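Proximal thread matrix protein 1 (Mytilus galloprovincialis, PDB 4CN9) binds zinc, including at a metal-ion-dependent adhesion site, and probably acts as a collagen-binding matrix protein in the threads of the mussel byssus. Local coordinates at residues I238-C249 / V434-A445; H252-D260 / R358-T369. One frame throughout, in Å; residues are numbered along the deposited sequence.

Interaction 1: I238-C249 / V434-A445; sequences IDLACEVCVVDC and VKLACMSCKPRA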
loop_
_atom_site.group_PDB
_atom_site.type_symbol
_atom_site.label_atom_id
_atom_site.label_comp_id
_atom_site.label_asym_id
_atom_site.label_seq_id
_atom_site.Cartn_x
_atom_site.Cartn_y
_atom_site.Cartn_z
ATOM N N ILE A 238 7.736 13.012 0.745
ATOM C CA ILE A 238 7.082 13.720 1.823
ATOM C C ILE A 238 5.563 13.553 1.735
ATOM O O ILE A 238 4.896 13.419 2.752
ATOM C CB ILE A 238 7.427 15.223 1.806
ATOM C CG1 ILE A 238 8.940 15.422 1.952
ATOM C CG2 ILE A 238 6.660 15.952 2.896
ATOM C CD1 ILE A 238 9.565 14.704 3.140
ATOM N N ASP A 239 5.028 13.571 0.515
ATOM C CA ASP A 239 3.592 13.387 0.306
ATOM C C ASP A 239 3.134 12.037 0.827
ATOM O O ASP A 239 2.087 11.941 1.462
ATOM C CB ASP A 239 3.234 13.499 -1.180
ATOM C CG ASP A 239 3.291 14.931 -1.690
ATOM O OD1 ASP A 239 3.330 15.858 -0.857
ATOM O OD2 ASP A 239 3.293 15.122 -2.922
ATOM N N LEU A 240 3.914 10.995 0.540
ATOM C CA LEU A 240 3.598 9.646 1.027
ATOM C C LEU A 240 3.823 9.511 2.529
ATOM O O LEU A 240 3.054 8.831 3.219
ATOM C CB LEU A 240 4.429 8.600 0.284
ATOM C CG LEU A 240 4.190 8.447 -1.217
ATOM C CD1 LEU A 240 5.378 7.766 -1.888
ATOM C CD2 LEU A 240 2.915 7.651 -1.463
ATOM N N ALA A 241 4.875 10.145 3.046
ATOM C CA ALA A 241 5.164 10.081 4.479
ATOM C C ALA A 241 4.072 10.775 5.262
ATOM O O ALA A 241 3.786 10.406 6.401
ATOM C CB ALA A 241 6.502 10.725 4.790
ATOM N N CYS A 242 3.460 11.786 4.647
ATOM C CA CYS A 242 2.450 12.576 5.327
ATOM C C CYS A 242 1.039 12.063 5.034
ATOM O O CYS A 242 0.059 12.703 5.402
ATOM C CB CYS A 242 2.554 14.046 4.899
ATOM S SG CYS A 242 2.367 15.214 6.252
ATOM N N GLU A 243 0.945 10.930 4.343
ATOM C CA GLU A 243 -0.337 10.289 4.098
ATOM C C GLU A 243 -0.752 9.545 5.363
ATOM O O GLU A 243 -0.063 8.639 5.808
ATOM C CB GLU A 243 -0.219 9.321 2.922
ATOM C CG GLU A 243 -1.533 8.728 2.439
ATOM C CD GLU A 243 -2.351 9.693 1.591
ATOM O OE1 GLU A 243 -1.862 10.802 1.287
ATOM O OE2 GLU A 243 -3.486 9.338 1.221
ATOM N N VAL A 244 -1.861 9.941 5.973
ATOM C CA VAL A 244 -2.308 9.247 7.173
ATOM C C VAL A 244 -3.470 8.330 6.834
ATOM O O VAL A 244 -4.511 8.772 6.361
ATOM C CB VAL A 244 -2.695 10.214 8.297
ATOM C CG1 VAL A 244 -3.161 9.434 9.520
ATOM C CG2 VAL A 244 -1.508 11.105 8.653
ATOM N N CYS A 245 -3.268 7.040 7.065
ATOM C CA CYS A 245 -4.263 6.032 6.727
ATOM C C CYS A 245 -4.750 5.388 8.016
ATOM O O CYS A 245 -3.939 4.885 8.777
ATOM C CB CYS A 245 -3.640 4.974 5.802
ATOM S SG CYS A 245 -3.381 5.489 4.060
ATOM N N VAL A 246 -6.061 5.430 8.277
ATOM C CA VAL A 246 -6.652 4.771 9.458
ATOM C C VAL A 246 -7.818 3.873 9.067
ATOM O O VAL A 246 -8.370 4.009 7.975
ATOM C CB VAL A 246 -7.204 5.782 10.483
ATOM C CG1 VAL A 246 -6.135 6.781 10.884
ATOM C CG2 VAL A 246 -8.436 6.497 9.927
ATOM N N VAL A 247 -8.199 2.955 9.954
ATOM C CA VAL A 247 -9.401 2.158 9.731
ATOM C C VAL A 247 -10.623 2.923 10.253
ATOM O O VAL A 247 -10.754 3.160 11.453
ATOM C CB VAL A 247 -9.327 0.788 10.424
ATOM C CG1 VAL A 247 -10.678 0.057 10.301
ATOM C CG2 VAL A 247 -8.219 -0.046 9.841
ATOM N N ASP A 248 -11.515 3.319 9.354
ATOM C CA ASP A 248 -12.690 4.107 9.750
ATOM C C ASP A 248 -13.937 3.753 8.940
ATOM O O ASP A 248 -14.153 4.285 7.843
ATOM C CB ASP A 248 -12.394 5.600 9.612
ATOM C CG ASP A 248 -13.540 6.485 10.131
ATOM O OD1 ASP A 248 -14.489 5.955 10.743
ATOM O OD2 ASP A 248 -13.481 7.715 9.932
ATOM N N CYS A 249 -14.754 2.859 9.494
ATOM C CA CYS A 249 -15.995 2.430 8.858
ATOM C C CYS A 249 -17.107 3.471 8.920
ATOM O O CYS A 249 -18.242 3.208 8.489
ATOM C CB CYS A 249 -16.491 1.130 9.493
ATOM S SG CYS A 249 -15.388 -0.280 9.270
ATOM N N VAL A 434 -12.867 -6.369 5.451
ATOM C CA VAL A 434 -13.536 -5.192 6.017
ATOM C C VAL A 434 -12.543 -4.116 6.482
ATOM O O VAL A 434 -12.763 -2.921 6.237
ATOM C CB VAL A 434 -14.498 -5.601 7.173
ATOM C CG1 VAL A 434 -14.966 -4.399 7.960
ATOM C CG2 VAL A 434 -15.702 -6.365 6.612
ATOM N N LYS A 435 -11.459 -4.525 7.144
ATOM C CA LYS A 435 -10.456 -3.572 7.610
ATOM C C LYS A 435 -9.868 -2.800 6.444
ATOM O O LYS A 435 -9.565 -1.621 6.583
ATOM C CB LYS A 435 -9.301 -4.250 8.355
ATOM C CG LYS A 435 -9.619 -4.717 9.769
ATOM C CD LYS A 435 -8.372 -5.338 10.406
ATOM C CE LYS A 435 -8.684 -6.048 11.719
ATOM N NZ LYS A 435 -7.476 -6.718 12.292
ATOM N N LEU A 436 -9.691 -3.461 5.304
ATOM C CA LEU A 436 -9.226 -2.762 4.107
ATOM C C LEU A 436 -10.348 -1.919 3.476
ATOM O O LEU A 436 -10.127 -0.784 3.083
ATOM C CB LEU A 436 -8.666 -3.761 3.090
ATOM C CG LEU A 436 -7.506 -4.622 3.607
ATOM C CD1 LEU A 436 -7.029 -5.599 2.552
ATOM C CD2 LEU A 436 -6.355 -3.749 4.072
ATOM N N ALA A 437 -11.554 -2.476 3.363
ATOM C CA ALA A 437 -12.667 -1.729 2.798
ATOM C C ALA A 437 -12.921 -0.449 3.586
ATOM O O ALA A 437 -13.314 0.569 3.010
ATOM C CB ALA A 437 -13.931 -2.579 2.756
ATOM N N CYS A 438 -12.696 -0.502 4.901
ATOM C CA CYS A 438 -12.891 0.658 5.768
ATOM C C CYS A 438 -11.692 1.599 5.841
ATOM O O CYS A 438 -11.734 2.598 6.556
ATOM C CB CYS A 438 -13.258 0.191 7.194
ATOM S SG CYS A 438 -14.951 -0.460 7.278
ATOM N N MET A 439 -10.606 1.275 5.139
ATOM C CA MET A 439 -9.407 2.094 5.249
ATOM C C MET A 439 -9.654 3.456 4.623
ATOM O O MET A 439 -10.259 3.566 3.556
ATOM C CB MET A 439 -8.211 1.419 4.585
ATOM C CG MET A 439 -6.863 2.022 4.975
ATOM S SD MET A 439 -5.496 1.135 4.183
ATOM C CE MET A 439 -5.946 1.443 2.483
ATOM N N SER A 440 -9.182 4.491 5.308
ATOM C CA SER A 440 -9.410 5.871 4.911
ATOM C C SER A 440 -8.078 6.610 4.976
ATOM O O SER A 440 -7.481 6.748 6.053
ATOM C CB SER A 440 -10.428 6.523 5.854
ATOM O OG SER A 440 -10.643 7.872 5.491
ATOM N N CYS A 441 -7.607 7.063 3.816
ATOM C CA CYS A 441 -6.297 7.689 3.697
ATOM C C CYS A 441 -6.425 9.177 3.389
ATOM O O CYS A 441 -7.106 9.564 2.438
ATOM C CB CYS A 441 -5.501 7.020 2.581
ATOM S SG CYS A 441 -5.095 5.311 2.897
ATOM N N LYS A 442 -5.753 10.000 4.185
ATOM C CA LYS A 442 -5.821 11.448 4.039
ATOM C C LYS A 442 -4.415 12.034 3.844
ATOM O O LYS A 442 -3.528 11.802 4.669
ATOM C CB LYS A 442 -6.485 12.058 5.280
ATOM C CG LYS A 442 -8.010 11.930 5.295
ATOM C CD LYS A 442 -8.653 12.982 4.391
ATOM C CE LYS A 442 -9.995 12.530 3.813
ATOM N NZ LYS A 442 -10.506 13.481 2.769
ATOM N N PRO A 443 -4.204 12.786 2.747
ATOM C CA PRO A 443 -2.922 13.470 2.519
ATOM C C PRO A 443 -2.793 14.733 3.369
ATOM O O PRO A 443 -3.712 15.540 3.378
ATOM C CB PRO A 443 -2.977 13.827 1.031
ATOM C CG PRO A 443 -4.417 13.962 0.732
ATOM C CD PRO A 443 -5.131 12.970 1.616
ATOM N N ARG A 444 -1.670 14.903 4.064
ATOM C CA ARG A 444 -1.515 16.019 4.994
ATOM C C ARG A 444 -0.319 16.926 4.682
ATOM O O ARG A 444 -0.079 17.905 5.392
ATOM C CB ARG A 444 -1.415 15.495 6.425
ATOM C CG ARG A 444 -2.739 14.967 6.987
ATOM C CD ARG A 444 -2.779 14.949 8.522
ATOM N NE ARG A 444 -2.221 16.158 9.139
ATOM C CZ ARG A 444 -2.423 16.530 10.402
ATOM N NH1 ARG A 444 -3.191 15.807 11.211
ATOM N NH2 ARG A 444 -1.858 17.641 10.858
ATOM N N ALA A 445 0.427 16.614 3.629
ATOM C CA ALA A 445 1.547 17.468 3.242
ATOM C C ALA A 445 1.038 18.752 2.567
ATOM O O ALA A 445 -0.059 18.776 1.999
ATOM C CB ALA A 445 2.491 16.730 2.329
HETATM O O HOH W 1 0.346 13.876 2.047
#

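Interaction 2: H252-D260 / R358-T369; sequences HADIAFVFD and REEVQKVVILLT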
loop_
_atom_site.group_PDB
_atom_site.type_symbol
_atom_site.label_atom_id
_atom_site.label_comp_id
_atom_site.label_asym_id
_atom_site.label_seq_id
_atom_site.Cartn_x
_atom_site.Cartn_y
_atom_site.Cartn_z
ATOM N N HIS A 252 -16.201 8.931 4.925
ATOM C CA HIS A 252 -16.768 9.063 3.599
ATOM C C HIS A 252 -15.940 8.183 2.659
ATOM O O HIS A 252 -14.712 8.324 2.565
ATOM C CB HIS A 252 -16.765 10.526 3.144
ATOM C CG HIS A 252 -17.683 11.405 3.935
ATOM N ND1 HIS A 252 -18.860 11.906 3.421
ATOM C CD2 HIS A 252 -17.599 11.870 5.205
ATOM C CE1 HIS A 252 -19.461 12.642 4.338
ATOM N NE2 HIS A 252 -18.717 12.636 5.429
ATOM N N ALA A 253 -16.609 7.248 1.994
ATOM C CA ALA A 253 -15.948 6.387 1.018
ATOM C C ALA A 253 -16.890 6.001 -0.126
ATOM O O ALA A 253 -18.115 5.954 0.045
ATOM C CB ALA A 253 -15.399 5.153 1.690
ATOM N N ASP A 254 -16.298 5.751 -1.294
ATOM C CA ASP A 254 -17.032 5.253 -2.469
ATOM C C ASP A 254 -16.477 3.868 -2.781
ATOM O O ASP A 254 -15.296 3.734 -3.122
ATOM C CB ASP A 254 -16.828 6.149 -3.687
ATOM C CG ASP A 254 -17.581 7.480 -3.599
ATOM O OD1 ASP A 254 -18.628 7.590 -2.903
ATOM O OD2 ASP A 254 -17.105 8.420 -4.265
ATOM N N ILE A 255 -17.320 2.848 -2.644
ATOM C CA ILE A 255 -16.880 1.460 -2.710
ATOM C C ILE A 255 -17.544 0.719 -3.856
ATOM O O ILE A 255 -18.772 0.586 -3.890
ATOM C CB ILE A 255 -17.264 0.669 -1.439
ATOM C CG1 ILE A 255 -16.874 1.416 -0.160
ATOM C CG2 ILE A 255 -16.627 -0.719 -1.456
ATOM C CD1 ILE A 255 -15.431 1.421 0.113
ATOM N N ALA A 256 -16.739 0.188 -4.763
ATOM C CA ALA A 256 -17.279 -0.603 -5.859
ATOM C C ALA A 256 -16.940 -2.083 -5.743
ATOM O O ALA A 256 -15.762 -2.463 -5.680
ATOM C CB ALA A 256 -16.803 -0.038 -7.192
ATOM N N PHE A 257 -17.981 -2.921 -5.707
ATOM C CA PHE A 257 -17.801 -4.361 -5.853
ATOM C C PHE A 257 -17.718 -4.668 -7.334
ATOM O O PHE A 257 -18.610 -4.317 -8.095
ATOM C CB PHE A 257 -18.975 -5.141 -5.274
ATOM C CG PHE A 257 -19.104 -5.030 -3.785
ATOM C CD1 PHE A 257 -18.201 -5.659 -2.960
ATOM C CD2 PHE A 257 -20.145 -4.313 -3.223
ATOM C CE1 PHE A 257 -18.326 -5.559 -1.582
ATOM C CE2 PHE A 257 -20.285 -4.215 -1.847
ATOM C CZ PHE A 257 -19.371 -4.836 -1.027
ATOM N N VAL A 258 -16.642 -5.318 -7.734
ATOM C CA VAL A 258 -16.465 -5.715 -9.116
ATOM C C VAL A 258 -16.366 -7.221 -9.085
ATOM O O VAL A 258 -15.325 -7.771 -8.695
ATOM C CB VAL A 258 -15.190 -5.116 -9.704
ATOM C CG1 VAL A 258 -14.997 -5.572 -11.143
ATOM C CG2 VAL A 258 -15.240 -3.581 -9.611
ATOM N N PHE A 259 -17.452 -7.898 -9.433
ATOM C CA PHE A 259 -17.475 -9.340 -9.252
ATOM C C PHE A 259 -17.942 -10.213 -10.418
ATOM O O PHE A 259 -18.714 -9.807 -11.284
ATOM C CB PHE A 259 -18.212 -9.718 -7.976
ATOM C CG PHE A 259 -19.681 -9.479 -7.992
ATOM C CD1 PHE A 259 -20.559 -10.472 -8.428
ATOM C CD2 PHE A 259 -20.214 -8.303 -7.474
ATOM C CE1 PHE A 259 -21.936 -10.266 -8.407
ATOM C CE2 PHE A 259 -21.589 -8.091 -7.445
ATOM C CZ PHE A 259 -22.454 -9.073 -7.910
ATOM N N ASP A 260 -17.397 -11.424 -10.376
ATOM C CA ASP A 260 -17.576 -12.488 -11.334
ATOM C C ASP A 260 -19.036 -12.915 -11.363
ATOM O O ASP A 260 -19.624 -13.217 -10.323
ATOM C CB ASP A 260 -16.673 -13.634 -10.866
ATOM C CG ASP A 260 -16.652 -14.822 -11.790
ATOM O OD1 ASP A 260 -17.445 -14.905 -12.754
ATOM O OD2 ASP A 260 -15.797 -15.703 -11.516
ATOM N N ARG A 358 -17.833 11.173 -6.087
ATOM C CA ARG A 358 -17.686 12.138 -5.002
ATOM C C ARG A 358 -16.215 12.506 -4.808
ATOM O O ARG A 358 -15.331 11.652 -4.896
ATOM C CB ARG A 358 -18.269 11.571 -3.708
ATOM C CG ARG A 358 -19.293 12.486 -3.016
ATOM C CD ARG A 358 -19.672 11.967 -1.628
ATOM N NE ARG A 358 -19.461 10.523 -1.514
ATOM C CZ ARG A 358 -19.659 9.809 -0.413
ATOM N NH1 ARG A 358 -20.084 10.386 0.707
ATOM N NH2 ARG A 358 -19.438 8.507 -0.437
ATOM N N GLU A 359 -15.961 13.781 -4.537
ATOM C CA GLU A 359 -14.596 14.298 -4.488
ATOM C C GLU A 359 -14.080 14.442 -3.064
ATOM O O GLU A 359 -14.809 14.899 -2.183
ATOM C CB GLU A 359 -14.531 15.656 -5.185
ATOM C CG GLU A 359 -14.687 15.591 -6.692
ATOM C CD GLU A 359 -14.453 16.934 -7.342
ATOM O OE1 GLU A 359 -13.285 17.241 -7.667
ATOM O OE2 GLU A 359 -15.435 17.686 -7.515
ATOM N N GLU A 360 -12.818 14.056 -2.863
ATOM C CA GLU A 360 -12.142 14.126 -1.561
ATOM C C GLU A 360 -12.370 12.848 -0.743
ATOM O O GLU A 360 -11.867 12.705 0.374
ATOM C CB GLU A 360 -12.629 15.333 -0.759
ATOM C CG GLU A 360 -13.688 14.981 0.285
ATOM C CD GLU A 360 -14.761 16.040 0.429
ATOM O OE1 GLU A 360 -14.755 17.015 -0.359
ATOM O OE2 GLU A 360 -15.617 15.888 1.330
ATOM N N VAL A 361 -13.130 11.922 -1.314
ATOM C CA VAL A 361 -13.557 10.721 -0.612
ATOM C C VAL A 361 -12.649 9.544 -0.992
ATOM O O VAL A 361 -12.172 9.466 -2.118
ATOM C CB VAL A 361 -15.029 10.418 -0.985
ATOM C CG1 VAL A 361 -15.442 9.050 -0.538
ATOM C CG2 VAL A 361 -15.952 11.497 -0.404
ATOM N N GLN A 362 -12.399 8.647 -0.045
ATOM C CA GLN A 362 -11.663 7.421 -0.322
ATOM C C GLN A 362 -12.388 6.548 -1.349
ATOM O O GLN A 362 -13.579 6.294 -1.207
ATOM C CB GLN A 362 -11.518 6.594 0.941
ATOM C CG GLN A 362 -10.700 5.346 0.718
ATOM C CD GLN A 362 -9.286 5.678 0.282
ATOM O OE1 GLN A 362 -8.587 6.443 0.949
ATOM N NE2 GLN A 362 -8.865 5.124 -0.849
ATOM N N LYS A 363 -11.662 6.071 -2.351
ATOM C CA LYS A 363 -12.235 5.182 -3.366
ATOM C C LYS A 363 -11.636 3.799 -3.187
ATOM O O LYS A 363 -10.428 3.666 -2.976
ATOM C CB LYS A 363 -11.951 5.706 -4.776
ATOM C CG LYS A 363 -12.612 7.056 -5.082
ATOM C CD LYS A 363 -12.251 7.581 -6.463
ATOM C CE LYS A 363 -10.763 7.881 -6.591
ATOM N NZ LYS A 363 -10.327 9.018 -5.730
ATOM N N VAL A 364 -12.491 2.779 -3.265
ATOM C CA VAL A 364 -12.086 1.397 -3.062
ATOM C C VAL A 364 -12.774 0.494 -4.097
ATOM O O VAL A 364 -13.950 0.660 -4.402
ATOM C CB VAL A 364 -12.481 0.872 -1.640
ATOM C CG1 VAL A 364 -11.941 -0.536 -1.414
ATOM C CG2 VAL A 364 -11.967 1.815 -0.542
ATOM N N VAL A 365 -12.025 -0.455 -4.630
ATOM C CA VAL A 365 -12.588 -1.542 -5.406
ATOM C C VAL A 365 -12.324 -2.845 -4.680
ATOM O O VAL A 365 -11.200 -3.129 -4.266
ATOM C CB VAL A 365 -11.954 -1.647 -6.823
ATOM C CG1 VAL A 365 -12.261 -3.021 -7.444
ATOM C CG2 VAL A 365 -12.457 -0.530 -7.718
ATOM N N ILE A 366 -13.365 -3.646 -4.518
ATOM C CA ILE A 366 -13.193 -4.991 -4.027
ATOM C C ILE A 366 -13.567 -5.909 -5.178
ATOM O O ILE A 366 -14.719 -5.955 -5.578
ATOM C CB ILE A 366 -14.107 -5.286 -2.849
ATOM C CG1 ILE A 366 -13.810 -4.324 -1.693
ATOM C CG2 ILE A 366 -13.931 -6.727 -2.394
ATOM C CD1 ILE A 366 -14.838 -4.362 -0.598
ATOM N N LEU A 367 -12.583 -6.636 -5.691
ATOM C CA LEU A 367 -12.784 -7.529 -6.825
ATOM C C LEU A 367 -12.778 -8.990 -6.379
ATOM O O LEU A 367 -11.932 -9.414 -5.571
ATOM C CB LEU A 367 -11.709 -7.295 -7.880
ATOM C CG LEU A 367 -11.898 -8.035 -9.206
ATOM C CD1 LEU A 367 -11.454 -7.173 -10.380
ATOM C CD2 LEU A 367 -11.164 -9.350 -9.200
ATOM N N LEU A 368 -13.723 -9.752 -6.922
ATOM C CA LEU A 368 -13.859 -11.177 -6.641
ATOM C C LEU A 368 -13.923 -11.957 -7.959
ATOM O O LEU A 368 -14.737 -11.638 -8.825
ATOM C CB LEU A 368 -15.148 -11.434 -5.846
ATOM C CG LEU A 368 -15.285 -11.004 -4.385
ATOM C CD1 LEU A 368 -16.472 -10.066 -4.142
ATOM C CD2 LEU A 368 -15.424 -12.277 -3.523
ATOM N N THR A 369 -13.081 -12.978 -8.112
ATOM C CA THR A 369 -13.119 -13.812 -9.319
ATOM C C THR A 369 -12.859 -15.293 -9.034
ATOM O O THR A 369 -12.118 -15.648 -8.110
ATOM C CB THR A 369 -12.089 -13.343 -10.366
ATOM O OG1 THR A 369 -12.320 -14.029 -11.606
ATOM C CG2 THR A 369 -10.663 -13.601 -9.886
HETATM O O HOH W 2 -12.772 9.787 2.846
#

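Interaction 1: I238-C249 / V434-A445
Cys-245 and Cys-441 face each other across two neighbouring strands of a three-stranded antiparallel sheet, strand 243-247 against strand 439-443, and a disulfide joins them (SG to SG 2.1 Å). They form a non-hydrogen-bonded pair, where the chains run close enough for a cross-strand disulfide. The hydrogen-bonded pairs on either side of it, Val-244 with Lys-442 and Val-246 with Ser-440, each exchange two bonds; Val-244 N reaches Lys-442 O at 2.8 Å. Where the strands pass toward helix 430-437, a second disulfide links Cys-249 to Cys-438 (SG to SG 2.0 Å). The example thus illustrates how a small sheet at the surface, joined by two disulfides between its strands and their flanks, links the two von Willebrand factor type A domains.

Arg-444 shows how the far end closes. Its backbone N gives a weak bond to Cys-242 O, and its CB sits 3.3 Å from that same Cys-242 O, also brushing the Cys-242 sulfur, which is disulfide-bonded to Cys-50. With CG anti to its own carbonyl carbon (chi1 -72°), the chain passes on, CG still near Cys-242 O, until CD lies 4.1 Å from Val-244 CG2, the two side chains slanting across one another. A bend at chi3 (43°) then turns the guanidinium away from strand 243-247, and the Arg-444 side chain comes within about 5 Å of that of Asp-51, a zinc ligand.

Glu-243 lies alongside Pro-443, pointing the same way, with OE1 3.2 Å from Pro-443 CB; the proline nitrogen has no hydrogen to offer it. Beyond, one water bridges the segments, accepting from Ala-445 N and donating to Asp-239 O at 2.7 Å.

Interaction 2: H252-D260 / R358-T369
Arg-358 reaches over the start of strand 253-260 and turns the edge of its guanidinium to Asp-254, a salt bridge at one end of two parallel central strands of a von Willebrand factor type A domain. Asp-254 OD1 lies in the guanidinium plane, 2.8 Å from Arg-358 NH2 in a nearly straight bond, yet is approached from above its own carboxylate, the two planes being 38° apart. One face of the guanidinium carries Val-361 CG2. The ring of His-252 is turned 60° from the guanidinium, its edge toward Arg-358 NH1.

Seven backbone hydrogen bonds hold the strands in parallel register, Ala-256 for one receiving from Ile-366 N and giving to Val-364 O, and apolar side chains pack on both faces. Ile-255 runs beside Val-364, its CD1 pressed to 3.5 Å from Val-364 CB. Ile-366 lies alongside Phe-257 and slants across Ile-255; its CD1 touches Phe-257 CE1 (3.8 Å) and, less closely, Ile-255 CG2. On the other face Val-258 CG2 meets Val-365 CG1 at 3.7 Å. Phe-259 packs on helix 272-285.

A leucine in place of Arg-358 would probably leave the buried Asp-254 carboxylate without its charged partner and remove the side-chain tie between the loop and the strand. Gln-296 also donates to Asp-254 OD1, so a charge and an amide share one oxygen, an arrangement likely to stabilise the ionised carboxylate inside the fold.

Interaction 2 joins two strands at the middle of the mixed sheet in the second von Willebrand factor type A domain, whereas interaction 1 lies outside that sheet, where helix 234-241 runs into strand 243-247 and helix 430-437 into strand 439-443. Along the chain the order is 238-249, 252-260, 358-369, 434-445, the second contact enclosed by the first. Their centres are about 15 Å apart, and they touch directly: Gln-362 OE1 probably accepts a hydrogen bond from Cys-441 N, and Glu-360 O one from Lys-442 NZ. These ties are consistent with a small, disulfide-braced sheet held firmly against the second domain.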